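PDB 1IUG: putative aspartate aminotransferase from Thermus thermophilus, which probably transfers amino groups between amino acids and 2-oxo acids as a class-V aminotransferase, using pyridoxal 5'-phosphate as cofactor. Local coordinates for residues A[40-45]-A[242-247]; A[77-82]-A[102-107]; A[8-13]-A[324-329]; A[175-180]-A[197-202]; A[22-27]-A[231-236]. All blocks are in the same frame, centred on the assembly; numbering follows the deposited sequence.

Contact 1: A[40-45]-A[242-247]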
# COMPACT_ATOMS: atom_id res chain seq x y z
N ARG A 40 16.91 1.02 0.04
CA ARG A 40 17.07 1.41 1.44
C ARG A 40 18.23 2.43 1.52
O ARG A 40 18.08 3.53 2.04
CB ARG A 40 17.50 0.19 2.28
CG ARG A 40 16.50 -0.96 2.57
CD ARG A 40 15.25 -0.61 3.36
NE ARG A 40 15.51 0.02 4.66
CZ ARG A 40 16.47 -0.30 5.53
NH1 ARG A 40 17.33 -1.29 5.32
NH2 ARG A 40 16.61 0.44 6.62
N GLY A 41 19.38 2.01 0.97
CA GLY A 41 20.58 2.83 0.96
C GLY A 41 20.48 4.15 0.23
O GLY A 41 21.03 5.15 0.69
N LEU A 42 19.79 4.15 -0.91
CA LEU A 42 19.63 5.38 -1.68
C LEU A 42 18.70 6.38 -0.98
O LEU A 42 18.96 7.59 -0.98
CB LEU A 42 19.11 5.05 -3.08
CG LEU A 42 20.10 4.27 -3.96
CD1 LEU A 42 19.42 3.84 -5.25
CD2 LEU A 42 21.33 5.14 -4.26
N LEU A 43 17.63 5.89 -0.36
CA LEU A 43 16.69 6.75 0.36
C LEU A 43 17.40 7.34 1.58
O LEU A 43 17.07 8.43 2.04
CB LEU A 43 15.46 5.94 0.78
CG LEU A 43 14.48 5.64 -0.35
CD1 LEU A 43 13.59 4.46 -0.01
CD2 LEU A 43 13.65 6.88 -0.63
N ARG A 44 18.37 6.58 2.07
CA ARG A 44 19.21 6.92 3.20
C ARG A 44 19.98 8.19 2.85
O ARG A 44 20.01 9.15 3.62
CB ARG A 44 20.16 5.75 3.42
CG ARG A 44 20.19 5.15 4.79
CD ARG A 44 20.65 6.11 5.84
NE ARG A 44 22.12 6.18 5.84
CZ ARG A 44 22.94 5.13 5.83
NH1 ARG A 44 22.46 3.89 5.81
NH2 ARG A 44 24.25 5.32 5.84
N GLU A 45 20.57 8.20 1.65
CA GLU A 45 21.32 9.35 1.15
C GLU A 45 20.38 10.50 0.85
O GLU A 45 20.69 11.65 1.14
CB GLU A 45 22.06 8.99 -0.14
CG GLU A 45 23.18 7.99 -0.00
CD GLU A 45 23.86 7.71 -1.34
OE1 GLU A 45 23.96 8.64 -2.17
OE2 GLU A 45 24.28 6.55 -1.56
N VAL A 242 15.18 5.58 -10.28
CA VAL A 242 15.14 7.04 -10.31
C VAL A 242 16.21 7.65 -9.41
O VAL A 242 16.92 8.57 -9.82
CB VAL A 242 13.74 7.58 -9.91
CG1 VAL A 242 13.79 9.08 -9.67
CG2 VAL A 242 12.73 7.29 -11.01
N LEU A 243 16.32 7.14 -8.18
CA LEU A 243 17.31 7.65 -7.24
C LEU A 243 18.73 7.47 -7.76
O LEU A 243 19.59 8.33 -7.53
CB LEU A 243 17.16 7.00 -5.87
CG LEU A 243 15.94 7.46 -5.05
CD1 LEU A 243 15.83 6.64 -3.78
CD2 LEU A 243 16.06 8.95 -4.74
N GLU A 244 18.99 6.37 -8.47
CA GLU A 244 20.31 6.12 -9.03
C GLU A 244 20.72 7.18 -10.04
O GLU A 244 21.90 7.52 -10.14
CB GLU A 244 20.37 4.74 -9.69
CG GLU A 244 20.70 3.60 -8.74
CD GLU A 244 20.68 2.25 -9.42
OE1 GLU A 244 19.96 1.35 -8.93
OE2 GLU A 244 21.39 2.08 -10.43
N GLU A 245 19.75 7.71 -10.77
CA GLU A 245 20.02 8.74 -11.77
C GLU A 245 20.04 10.16 -11.21
O GLU A 245 20.89 10.97 -11.59
CB GLU A 245 19.01 8.66 -12.91
CG GLU A 245 19.35 9.59 -14.07
CD GLU A 245 18.27 9.64 -15.14
OE1 GLU A 245 17.59 10.69 -15.24
OE2 GLU A 245 18.11 8.64 -15.88
N VAL A 246 19.13 10.45 -10.29
CA VAL A 246 19.02 11.79 -9.70
C VAL A 246 20.04 12.15 -8.63
O VAL A 246 20.59 13.25 -8.64
CB VAL A 246 17.59 12.05 -9.17
CG1 VAL A 246 17.53 13.38 -8.42
CG2 VAL A 246 16.60 12.07 -10.32
N LEU A 247 20.30 11.23 -7.70
CA LEU A 247 21.23 11.49 -6.60
C LEU A 247 22.62 12.03 -6.96
O LEU A 247 23.14 12.91 -6.26
CB LEU A 247 21.33 10.26 -5.70
CG LEU A 247 20.78 10.44 -4.28
CD1 LEU A 247 19.48 11.25 -4.29
CD2 LEU A 247 20.55 9.09 -3.63

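Contact 2: A[77-82]-A[102-107]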
# COMPACT_ATOMS: atom_id res chain seq x y z
N ARG A 77 1.98 14.35 25.39
CA ARG A 77 1.76 15.73 24.97
C ARG A 77 2.47 16.07 23.65
O ARG A 77 3.70 15.99 23.57
CB ARG A 77 2.31 16.66 26.06
CG ARG A 77 1.31 17.31 27.01
CD ARG A 77 0.32 18.23 26.32
NE ARG A 77 -0.13 19.27 27.26
CZ ARG A 77 -0.54 20.48 26.91
NH1 ARG A 77 -0.58 20.84 25.63
NH2 ARG A 77 -0.90 21.36 27.84
N VAL A 78 1.72 16.47 22.63
CA VAL A 78 2.32 16.85 21.36
C VAL A 78 1.76 18.16 20.82
O VAL A 78 0.57 18.45 20.94
CB VAL A 78 2.19 15.75 20.26
CG1 VAL A 78 2.94 14.49 20.68
CG2 VAL A 78 0.73 15.47 19.95
N LEU A 79 2.65 18.95 20.23
CA LEU A 79 2.28 20.23 19.66
C LEU A 79 2.17 20.09 18.14
O LEU A 79 3.11 19.65 17.49
CB LEU A 79 3.33 21.27 20.05
CG LEU A 79 3.21 22.71 19.57
CD1 LEU A 79 1.84 23.26 19.90
CD2 LEU A 79 4.30 23.54 20.24
N VAL A 80 1.00 20.43 17.60
CA VAL A 80 0.76 20.33 16.16
C VAL A 80 0.21 21.62 15.55
O VAL A 80 -0.96 21.96 15.73
CB VAL A 80 -0.25 19.18 15.84
CG1 VAL A 80 -0.47 19.08 14.34
CG2 VAL A 80 0.25 17.86 16.41
N PRO A 81 1.08 22.37 14.85
CA PRO A 81 0.66 23.62 14.20
C PRO A 81 -0.16 23.26 12.96
O PRO A 81 0.19 22.31 12.24
CB PRO A 81 1.99 24.26 13.79
CG PRO A 81 2.97 23.67 14.75
CD PRO A 81 2.54 22.24 14.81
N VAL A 82 -1.24 23.98 12.72
CA VAL A 82 -2.08 23.72 11.56
C VAL A 82 -2.16 24.96 10.68
O VAL A 82 -2.55 26.04 11.12
CB VAL A 82 -3.48 23.25 11.98
CG1 VAL A 82 -4.36 23.03 10.75
CG2 VAL A 82 -3.38 21.96 12.77
N GLU A 102 -2.13 19.92 21.22
CA GLU A 102 -2.29 21.37 21.24
C GLU A 102 -2.27 21.76 19.77
O GLU A 102 -1.28 21.55 19.07
CB GLU A 102 -1.16 22.09 21.98
CG GLU A 102 -1.27 23.62 21.84
CD GLU A 102 -0.41 24.38 22.84
OE1 GLU A 102 0.44 25.18 22.40
OE2 GLU A 102 -0.61 24.19 24.06
N ARG A 103 -3.37 22.34 19.32
CA ARG A 103 -3.56 22.73 17.94
C ARG A 103 -3.48 24.25 17.79
O ARG A 103 -4.32 24.98 18.33
CB ARG A 103 -4.93 22.16 17.53
CG ARG A 103 -5.31 22.10 16.07
CD ARG A 103 -5.39 23.43 15.39
NE ARG A 103 -6.10 23.34 14.11
CZ ARG A 103 -7.23 22.67 13.89
NH1 ARG A 103 -7.82 21.99 14.87
NH2 ARG A 103 -7.79 22.68 12.68
N LEU A 104 -2.44 24.72 17.11
CA LEU A 104 -2.25 26.15 16.88
C LEU A 104 -2.59 26.50 15.43
O LEU A 104 -1.85 26.14 14.51
CB LEU A 104 -0.81 26.57 17.19
CG LEU A 104 -0.31 26.40 18.63
CD1 LEU A 104 1.10 26.97 18.73
CD2 LEU A 104 -1.24 27.10 19.61
N ASP A 105 -3.70 27.21 15.24
CA ASP A 105 -4.15 27.58 13.90
C ASP A 105 -3.50 28.80 13.26
O ASP A 105 -3.30 29.83 13.91
CB ASP A 105 -5.67 27.78 13.89
CG ASP A 105 -6.43 26.48 13.94
OD1 ASP A 105 -6.61 25.86 12.87
OD2 ASP A 105 -6.85 26.08 15.04
N TYR A 106 -3.19 28.67 11.98
CA TYR A 106 -2.60 29.74 11.19
C TYR A 106 -3.41 29.86 9.92
O TYR A 106 -4.00 28.89 9.45
CB TYR A 106 -1.16 29.42 10.81
CG TYR A 106 -0.20 29.39 11.97
CD1 TYR A 106 -0.02 28.23 12.71
CD2 TYR A 106 0.52 30.52 12.33
CE1 TYR A 106 0.85 28.19 13.78
CE2 TYR A 106 1.40 30.50 13.39
CZ TYR A 106 1.56 29.33 14.12
OH TYR A 106 2.45 29.28 15.16
N PRO A 107 -3.51 31.08 9.37
CA PRO A 107 -4.27 31.27 8.13
C PRO A 107 -3.60 30.46 7.02
O PRO A 107 -2.37 30.40 6.96
CB PRO A 107 -4.12 32.77 7.87
CG PRO A 107 -4.01 33.34 9.25
CD PRO A 107 -3.08 32.38 9.93

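Contact 3: A[8-13]-A[324-329]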
# COMPACT_ATOMS: atom_id res chain seq x y z
N GLY A 8 0.94 15.79 -7.47
CA GLY A 8 0.80 14.42 -7.02
C GLY A 8 -0.58 13.84 -7.28
O GLY A 8 -1.58 14.40 -6.83
N PRO A 9 -0.68 12.76 -8.09
CA PRO A 9 0.44 12.08 -8.76
C PRO A 9 1.09 12.98 -9.80
O PRO A 9 0.54 14.03 -10.17
CB PRO A 9 -0.25 10.88 -9.42
CG PRO A 9 -1.38 10.58 -8.48
CD PRO A 9 -1.91 11.97 -8.22
N VAL A 10 2.26 12.58 -10.28
CA VAL A 10 2.99 13.37 -11.26
C VAL A 10 3.34 12.61 -12.53
O VAL A 10 3.12 11.40 -12.65
CB VAL A 10 4.32 13.92 -10.68
CG1 VAL A 10 4.05 14.81 -9.46
CG2 VAL A 10 5.26 12.77 -10.32
N ARG A 11 3.90 13.37 -13.47
CA ARG A 11 4.38 12.89 -14.76
C ARG A 11 5.54 11.95 -14.41
O ARG A 11 6.48 12.34 -13.72
CB ARG A 11 4.90 14.11 -15.52
CG ARG A 11 4.55 14.20 -16.98
CD ARG A 11 5.10 13.09 -17.80
NE ARG A 11 6.12 13.63 -18.70
CZ ARG A 11 5.88 14.47 -19.70
NH1 ARG A 11 4.64 14.89 -19.96
NH2 ARG A 11 6.89 14.92 -20.44
N LEU A 12 5.44 10.70 -14.86
CA LEU A 12 6.44 9.70 -14.55
C LEU A 12 7.79 9.81 -15.25
O LEU A 12 7.89 10.17 -16.43
CB LEU A 12 5.88 8.29 -14.78
CG LEU A 12 4.67 7.87 -13.94
CD1 LEU A 12 4.34 6.41 -14.23
CD2 LEU A 12 4.95 8.08 -12.45
N HIS A 13 8.84 9.51 -14.50
CA HIS A 13 10.20 9.53 -15.02
C HIS A 13 10.33 8.31 -15.94
O HIS A 13 9.79 7.24 -15.64
CB HIS A 13 11.20 9.43 -13.86
CG HIS A 13 12.62 9.62 -14.28
ND1 HIS A 13 13.33 10.77 -14.00
CD2 HIS A 13 13.47 8.81 -14.95
CE1 HIS A 13 14.55 10.66 -14.48
NE2 HIS A 13 14.66 9.48 -15.07
N SER A 324 1.79 22.67 -10.89
CA SER A 324 3.04 22.03 -10.47
C SER A 324 3.83 21.31 -11.57
O SER A 324 3.29 20.49 -12.32
CB SER A 324 2.76 21.04 -9.34
OG SER A 324 3.97 20.45 -8.88
N LEU A 325 5.12 21.63 -11.64
CA LEU A 325 6.03 21.02 -12.60
C LEU A 325 6.95 20.05 -11.87
O LEU A 325 8.06 19.76 -12.32
CB LEU A 325 6.86 22.10 -13.30
CG LEU A 325 6.13 22.87 -14.40
CD1 LEU A 325 6.90 24.11 -14.82
CD2 LEU A 325 5.92 21.94 -15.58
N MET A 326 6.46 19.54 -10.74
CA MET A 326 7.21 18.60 -9.90
C MET A 326 7.50 17.28 -10.62
O MET A 326 8.43 16.57 -10.26
CB MET A 326 6.44 18.38 -8.59
CG MET A 326 7.05 17.39 -7.60
SD MET A 326 6.39 17.59 -5.92
CE MET A 326 4.64 17.47 -6.21
N GLY A 327 6.72 16.99 -11.66
CA GLY A 327 6.91 15.78 -12.43
C GLY A 327 8.15 15.77 -13.31
O GLY A 327 8.92 16.72 -13.30
N ALA A 328 8.33 14.70 -14.08
CA ALA A 328 9.50 14.57 -14.95
C ALA A 328 9.43 15.46 -16.20
O ALA A 328 9.11 15.00 -17.29
CB ALA A 328 9.71 13.11 -15.33
N TYR A 329 9.73 16.74 -16.01
CA TYR A 329 9.72 17.73 -17.08
C TYR A 329 11.08 18.39 -17.14
O TYR A 329 11.71 18.62 -16.10
CB TYR A 329 8.70 18.83 -16.80
CG TYR A 329 7.26 18.39 -16.86
CD1 TYR A 329 6.50 18.30 -15.69
CD2 TYR A 329 6.66 18.10 -18.07
CE1 TYR A 329 5.16 17.92 -15.75
CE2 TYR A 329 5.33 17.71 -18.14
CZ TYR A 329 4.58 17.63 -16.98
OH TYR A 329 3.26 17.25 -17.06

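Contact 4: A[175-180]-A[197-202]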
# COMPACT_ATOMS: atom_id res chain seq x y z
N GLY A 175 17.74 19.07 12.75
CA GLY A 175 17.09 18.93 14.05
C GLY A 175 15.85 18.04 14.01
O GLY A 175 15.12 17.95 14.99
N VAL A 176 15.62 17.40 12.87
CA VAL A 176 14.46 16.52 12.71
C VAL A 176 14.81 15.08 13.08
O VAL A 176 15.81 14.54 12.61
CB VAL A 176 13.92 16.59 11.27
CG1 VAL A 176 12.72 15.67 11.11
CG2 VAL A 176 13.53 18.03 10.93
N ASP A 177 14.00 14.48 13.94
CA ASP A 177 14.24 13.10 14.38
C ASP A 177 13.65 12.04 13.46
O ASP A 177 14.23 10.97 13.28
CB ASP A 177 13.72 12.91 15.80
CG ASP A 177 14.37 13.86 16.78
OD1 ASP A 177 15.58 13.70 17.04
OD2 ASP A 177 13.69 14.78 17.28
N ALA A 178 12.51 12.35 12.85
CA ALA A 178 11.85 11.41 11.95
C ALA A 178 11.08 12.14 10.87
O ALA A 178 10.60 13.26 11.08
CB ALA A 178 10.92 10.49 12.74
N ALA A 179 10.95 11.50 9.72
CA ALA A 179 10.25 12.11 8.60
C ALA A 179 9.50 11.07 7.77
O ALA A 179 9.83 9.89 7.78
CB ALA A 179 11.24 12.87 7.72
N ALA A 180 8.47 11.53 7.07
CA ALA A 180 7.67 10.67 6.22
C ALA A 180 7.58 11.28 4.82
O ALA A 180 7.56 12.50 4.66
CB ALA A 180 6.27 10.48 6.80
N ALA A 197 11.61 7.69 7.62
CA ALA A 197 13.03 7.85 7.88
C ALA A 197 13.20 8.13 9.36
O ALA A 197 12.55 9.02 9.90
CB ALA A 197 13.60 8.99 7.04
N LEU A 198 14.06 7.35 10.01
CA LEU A 198 14.32 7.49 11.44
C LEU A 198 15.80 7.76 11.71
O LEU A 198 16.66 6.98 11.29
CB LEU A 198 13.90 6.21 12.17
CG LEU A 198 12.44 5.76 12.04
CD1 LEU A 198 12.31 4.30 12.40
CD2 LEU A 198 11.54 6.63 12.91
N SER A 199 16.07 8.85 12.41
CA SER A 199 17.44 9.21 12.78
C SER A 199 17.91 8.27 13.89
O SER A 199 17.10 7.55 14.49
CB SER A 199 17.48 10.66 13.29
OG SER A 199 16.81 10.77 14.53
N PRO A 200 19.23 8.23 14.16
CA PRO A 200 19.76 7.36 15.22
C PRO A 200 19.06 7.64 16.55
O PRO A 200 18.72 6.73 17.30
CB PRO A 200 21.24 7.74 15.26
CG PRO A 200 21.53 8.07 13.82
CD PRO A 200 20.33 8.91 13.44
N ARG A 201 18.81 8.93 16.79
CA ARG A 201 18.14 9.43 17.99
C ARG A 201 16.77 8.75 18.11
O ARG A 201 16.44 8.16 19.14
CB ARG A 201 17.98 10.95 17.82
CG ARG A 201 18.12 11.84 19.05
CD ARG A 201 17.11 11.56 20.14
NE ARG A 201 16.98 12.70 21.05
CZ ARG A 201 16.14 13.71 20.89
NH1 ARG A 201 15.33 13.75 19.83
NH2 ARG A 201 16.07 14.67 21.79
N ALA A 202 16.00 8.78 17.02
CA ALA A 202 14.66 8.20 16.98
C ALA A 202 14.65 6.67 17.11
O ALA A 202 13.72 6.10 17.69
CB ALA A 202 13.94 8.62 15.70
O HOH W 1 17.86 13.85 15.47

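Contact 5: A[22-27]-A[231-236]. With PO4 (phosphate ion), chain D.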
# COMPACT_ATOMS: atom_id res chain seq x y z
N ARG A 22 9.30 -4.64 -16.42
CA ARG A 22 10.07 -5.83 -16.08
C ARG A 22 9.17 -6.94 -15.54
O ARG A 22 8.16 -6.67 -14.89
CB ARG A 22 11.13 -5.50 -15.02
CG ARG A 22 12.17 -4.48 -15.46
CD ARG A 22 12.94 -4.94 -16.68
NE ARG A 22 13.84 -3.90 -17.17
CZ ARG A 22 14.78 -4.09 -18.10
NH1 ARG A 22 14.94 -5.29 -18.65
NH2 ARG A 22 15.54 -3.08 -18.48
N PRO A 23 9.52 -8.21 -15.84
CA PRO A 23 8.73 -9.36 -15.37
C PRO A 23 8.72 -9.39 -13.84
O PRO A 23 9.65 -8.91 -13.20
CB PRO A 23 9.48 -10.55 -15.96
CG PRO A 23 10.06 -9.99 -17.23
CD PRO A 23 10.59 -8.66 -16.75
N GLN A 24 7.66 -9.95 -13.27
CA GLN A 24 7.50 -10.03 -11.82
C GLN A 24 8.61 -10.81 -11.10
O GLN A 24 8.97 -11.92 -11.50
CB GLN A 24 6.14 -10.66 -11.48
CG GLN A 24 5.79 -10.66 -10.01
CD GLN A 24 5.48 -9.27 -9.49
OE1 GLN A 24 4.68 -8.54 -10.07
NE2 GLN A 24 6.12 -8.90 -8.38
N LEU A 25 9.15 -10.20 -10.05
CA LEU A 25 10.20 -10.81 -9.24
C LEU A 25 9.62 -11.26 -7.90
O LEU A 25 8.71 -10.62 -7.36
CB LEU A 25 11.33 -9.81 -8.95
CG LEU A 25 12.31 -9.41 -10.06
CD1 LEU A 25 13.31 -8.42 -9.48
CD2 LEU A 25 13.03 -10.64 -10.61
N HIS A 26 10.12 -12.38 -7.38
CA HIS A 26 9.66 -12.86 -6.08
C HIS A 26 10.47 -12.08 -5.05
O HIS A 26 11.70 -11.99 -5.16
CB HIS A 26 9.90 -14.36 -5.92
CG HIS A 26 9.26 -14.94 -4.70
ND1 HIS A 26 9.92 -15.03 -3.49
CD2 HIS A 26 8.02 -15.42 -4.48
CE1 HIS A 26 9.11 -15.55 -2.59
NE2 HIS A 26 7.95 -15.79 -3.16
N HIS A 27 9.79 -11.52 -4.06
CA HIS A 27 10.42 -10.70 -3.02
C HIS A 27 11.44 -11.39 -2.11
O HIS A 27 12.17 -10.72 -1.37
CB HIS A 27 9.35 -10.01 -2.18
CG HIS A 27 8.46 -10.96 -1.44
ND1 HIS A 27 7.76 -11.97 -2.08
CD2 HIS A 27 8.15 -11.06 -0.13
CE1 HIS A 27 7.06 -12.64 -1.19
NE2 HIS A 27 7.27 -12.11 0.00
N PRO A 231 6.12 -6.77 -0.20
CA PRO A 231 6.25 -5.36 -0.57
C PRO A 231 5.91 -5.15 -2.04
O PRO A 231 5.95 -6.10 -2.83
CB PRO A 231 7.73 -5.10 -0.33
CG PRO A 231 8.35 -6.38 -0.85
CD PRO A 231 7.42 -7.47 -0.30
N ALA A 232 5.55 -3.92 -2.40
CA ALA A 232 5.26 -3.60 -3.80
C ALA A 232 6.63 -3.48 -4.46
O ALA A 232 7.10 -2.39 -4.79
CB ALA A 232 4.48 -2.29 -3.89
N ILE A 233 7.28 -4.64 -4.63
CA ILE A 233 8.62 -4.76 -5.20
C ILE A 233 8.82 -4.09 -6.56
O ILE A 233 9.91 -3.60 -6.86
CB ILE A 233 9.05 -6.26 -5.25
CG1 ILE A 233 10.55 -6.38 -5.56
CG2 ILE A 233 8.20 -7.03 -6.24
CD1 ILE A 233 11.45 -5.83 -4.47
N ASN A 234 7.76 -4.04 -7.37
CA ASN A 234 7.81 -3.42 -8.70
C ASN A 234 8.06 -1.92 -8.55
O ASN A 234 8.85 -1.33 -9.29
CB ASN A 234 6.49 -3.64 -9.45
CG ASN A 234 6.08 -5.10 -9.49
OD1 ASN A 234 5.84 -5.73 -8.46
ND2 ASN A 234 5.99 -5.65 -10.70
N LEU A 235 7.36 -1.30 -7.60
CA LEU A 235 7.50 0.12 -7.33
C LEU A 235 8.86 0.41 -6.70
O LEU A 235 9.46 1.45 -6.96
CB LEU A 235 6.38 0.60 -6.40
CG LEU A 235 4.94 0.45 -6.89
CD1 LEU A 235 4.00 1.05 -5.86
CD2 LEU A 235 4.75 1.14 -8.22
N VAL A 236 9.34 -0.50 -5.86
CA VAL A 236 10.64 -0.35 -5.21
C VAL A 236 11.73 -0.27 -6.29
O VAL A 236 12.66 0.53 -6.18
CB VAL A 236 10.93 -1.52 -4.23
CG1 VAL A 236 12.35 -1.43 -3.68
CG2 VAL A 236 9.94 -1.49 -3.08
P PO4 D . 4.12 -12.79 3.78
O1 PO4 D . 4.02 -14.30 3.51
O2 PO4 D . 2.78 -12.09 3.50
O3 PO4 D . 4.57 -12.51 5.21
O4 PO4 D . 5.19 -12.22 2.78
O HOH W 2 6.39 -5.18 -13.36

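Contact 1: A[40-45]-A[242-247]
Leu-42 of helix 30-47 and Leu-243 of helix 233-246 meet in a helix-helix packing of the pyridoxal-phosphate-dependent aminotransferase fold, the two short axes passing 10.0 Å apart at 43°. The contact belongs to the layer of helices on one side of the large mixed sheet, since Leu-43 also rests on Val-53 and Ile-55 of strand 52-57. Three leucines carry most of the buried surface. Leu-42 has the largest share: its CB lies 3.7 Å from Leu-243 CD1, and the two side chains run antiparallel to one another, so the CD1 end of Leu-243 lies beside the CB base of Leu-42. Its CG stands beside the backbone N (chi1 -67°), and the branches diverge from there. The CD1 branch of Leu-42 runs on to the aliphatic CG of Glu-244, 3.7 Å away, while CD2 turns to Leu-247, meeting CD2 of that residue at 4.1 Å.

Leu-243 answers with CB and CD1. Its CD1 fits between two neighbours, Leu-42 CB and Leu-43 CG, the latter at 3.8 Å, and the Leu-43 side chain crosses that of Leu-243 at about a right angle. The leucine contacts are apolar; Leu-243 and Leu-43 are buried, while Glu-45 and Glu-244 border them on the exposed side. Leu-247 closes the other end with a single methyl group. Its CD2 lies 3.7 Å from Glu-45 OE1 and, nearer still, 3.4 Å from the carbonyl O of Leu-42.

Contact 2: A[77-82]-A[102-107]
Leu-79, Val-80, Pro-81 and Val-82 pair in parallel with Glu-102, Arg-103, Leu-104 and Asp-105, the short strand axes lying 4.6 Å apart and 23° from parallel. Hydrogen bonds alternate between the strands: Val-78 O accepts from Glu-102 N, Val-80 N gives to Glu-102 O, and Val-82 N to Leu-104 O at 2.9 Å. The bond from Leu-104 N to Val-80 O is weak, at 3.4 Å. Beyond the last pair, Tyr-106 N reaches Val-82 O at 2.8 Å, though bent to 142° at the hydrogen.

These are the two strands of a right-handed beta-alpha-beta crossover through helix 85-96; strand 100-105 is an outermost strand of the large sheet within the chain. On the face bearing Leu-79, its CD1 lies 4.0 Å from Leu-104 CD1 and 3.4 Å from Glu-102 OE1. The Glu-102 side chain runs alongside in the same direction, and its OE2 bonds to Tyr-122 while forming a long salt bridge with Arg-77.

On the other face Arg-103 bends at chi2 (-62°), laying NE 3.3 Å from Val-82 CG2; NE also makes a salt bridge to Asp-105 OD1 at 2.9 Å, and the guanidinium has a cation-pi contact with Tyr-91. A serine in place of Arg-103 would probably leave Asp-105 without this charge partner, remove the cation from Tyr-91 and uncover one flank of Val-82. Around the ring of Tyr-106, Val-82 O sits at the edge, and the phenol OH bonds to Asp-116.

Contact 3: A[8-13]-A[324-329]
Arg-11 lies across the ring of Tyr-329, CB and CG by CZ and OH, the guanidinium by CE2, and it has the most surface covered of any residue in the contact. An unstaggered first torsion (chi1 -138°) places CG within 3.3 Å of Tyr-329 OH; kinks at chi2 and chi3 then bring the guanidinium to the CD2-CE2 side of the ring. CE2 lies over one face of the guanidinium, displaced toward its rim, with NH1 3.4 Å from Tyr-329 CE2. The planes are 50° apart, an inclined packing. Both polar ends are engaged elsewhere: Arg-11 NH2 forms a salt bridge with Glu-333, and Tyr-329 OH bonds to Leu-4 O.

Neither segment is a regular helix or strand. Segment 8-13 leads into helix 14-21, with His-13 at the N-cap position, and 324-329 links strand 320-323 of the smaller sheet to helix 331-348. The contact thus ties the N-terminal loop to this sheet just after Arg-322, which probably binds substrate and whose side chain is about 9 Å from that of Met-326. Ala-328, at the centre of an inverse gamma turn, gives its N-H to Arg-11 O at 3.0 Å. The neighbouring Gly-327 CA is 3.6 Å from Val-10 CB, and a CB on this glycine would clash with Arg-11 CB.

Val-10 directs CG1 to Met-326, whose chain turns at chi3, carrying CE to 4.2 Å from Val-10 CG1. Ala-328 CB packs 3.6 Å from His-13 CA. Pro-9 and Leu-12 pack on His-27 and Gln-24 of the second subunit.

Contact 4: A[175-180]-A[197-202]
Asp-177 and Arg-201 form a salt bridge at one end of a beta hairpin in the large sheet, where strand 178-182 pairs antiparallel with strand 193-198. The connection between those strands carries Lys-185, which bears the pyridoxal phosphate. Followed outward, Asp-177 begins with CB 4.0 Å from Ser-199 OG. A chi1 of -58° swings CG away from the carbonyl carbon, bringing the carboxylate to the arginine side. OD1 meets Arg-201 NH1 at 2.8 Å and takes a hydrogen bond from a water, which reaches weakly to Ser-199 OG. OD2 lies in the guanidinium plane and accepts from Val-156 N, so both oxygens are held. The carboxylate and guanidinium planes are 30° apart, and Arg-201 NH1 has a second acceptor in Gly-154 O.

Ala-179 and Ala-197 make the hydrogen-bonded pair: Ala-197 N gives to Ala-179 O at 2.8 Å, and Ala-179 N to Ala-197 O at 3.0 Å. Ala-178 and Leu-198 are the non-hydrogen-bonded pair, touching through CB and CD2 at 3.9 Å.

Where the second strand gives way to helix 200-204, Ser-199 occupies the N-cap. Its OG accepts from Ala-202 N and donates to Asp-177 O, so one hydroxyl links the helix start to the opposite segment. Asp-177 O receives two donors: Ser-199 N, nearly in line with the carbonyl, and Ser-199 OG, at 2.9 Å in the carbonyl plane on a lone pair.

Contact 5: A[22-27]-A[231-236]
Gln-24 and Asn-234 exchange two amide hydrogen bonds where the loop between helices 14-21 and 30-47 lies against the first turn of helix 233-246, a join at the dimer interface of this aminotransferase. Asn-234 ND2 gives to Gln-24 OE1, and Gln-24 NE2 to Asn-234 OD1, each at 3.2 Å. The amide planes are 54° apart, and the donor to OE1 stands 48° out of that carbonyl plane, so the pair is twisted rather than coplanar. The other N-H of Gln-24 NE2 turns back to Leu-25 O at 3.3 Å; a bend at chi2 (70°) brings the amide within range of both.

This is the close-packed part of the contact. Ile-233 CG2 fills the corner beside the amide, 3.5 Å from Gln-24 NE2, and Val-10 of the second subunit packs on Gln-24 as well. An alanine in place of Gln-24 would probably leave Asn-234 without its amide partner and open a gap beside Ile-233 CG2 and that neighbouring valine.

The two ends differ. At one, a water takes a bond from Asn-234 ND2 at 2.7 Å and gives one to Arg-22 O, bridging segments whose side chains do not meet there. At the other the packing is direct: the His-27 ring meets Pro-231 obliquely, with CD2 3.7 Å from Pro-231 CD. Its NE2 edge faces a loosely held phosphate ion, probably from the crystallisation liquor and also bound by Arg-89 of the second subunit; phosphate O4 is weakly bonded to His-27 NE2 at 3.5 Å.

Overall arrangement
Contacts 4 and 5 are buried, while contacts 1, 2 and 3 mix buried and more exposed residues. Contacts 2 and 4 belong to the same large sheet, their centres about 20 Å apart: one is a parallel pair ending at an edge strand, the other an antiparallel hairpin whose end is fixed by charge and a helix cap. Contacts 1 and 5 share helix 233-246, yet differ in chemistry, leucine packing in the first and paired amides near its start in the second. Contact 3 joins two loops and touches contact 1 through His-13, packed on Val-242 and Glu-245. Contacts 3 and 5 both reach the second subunit.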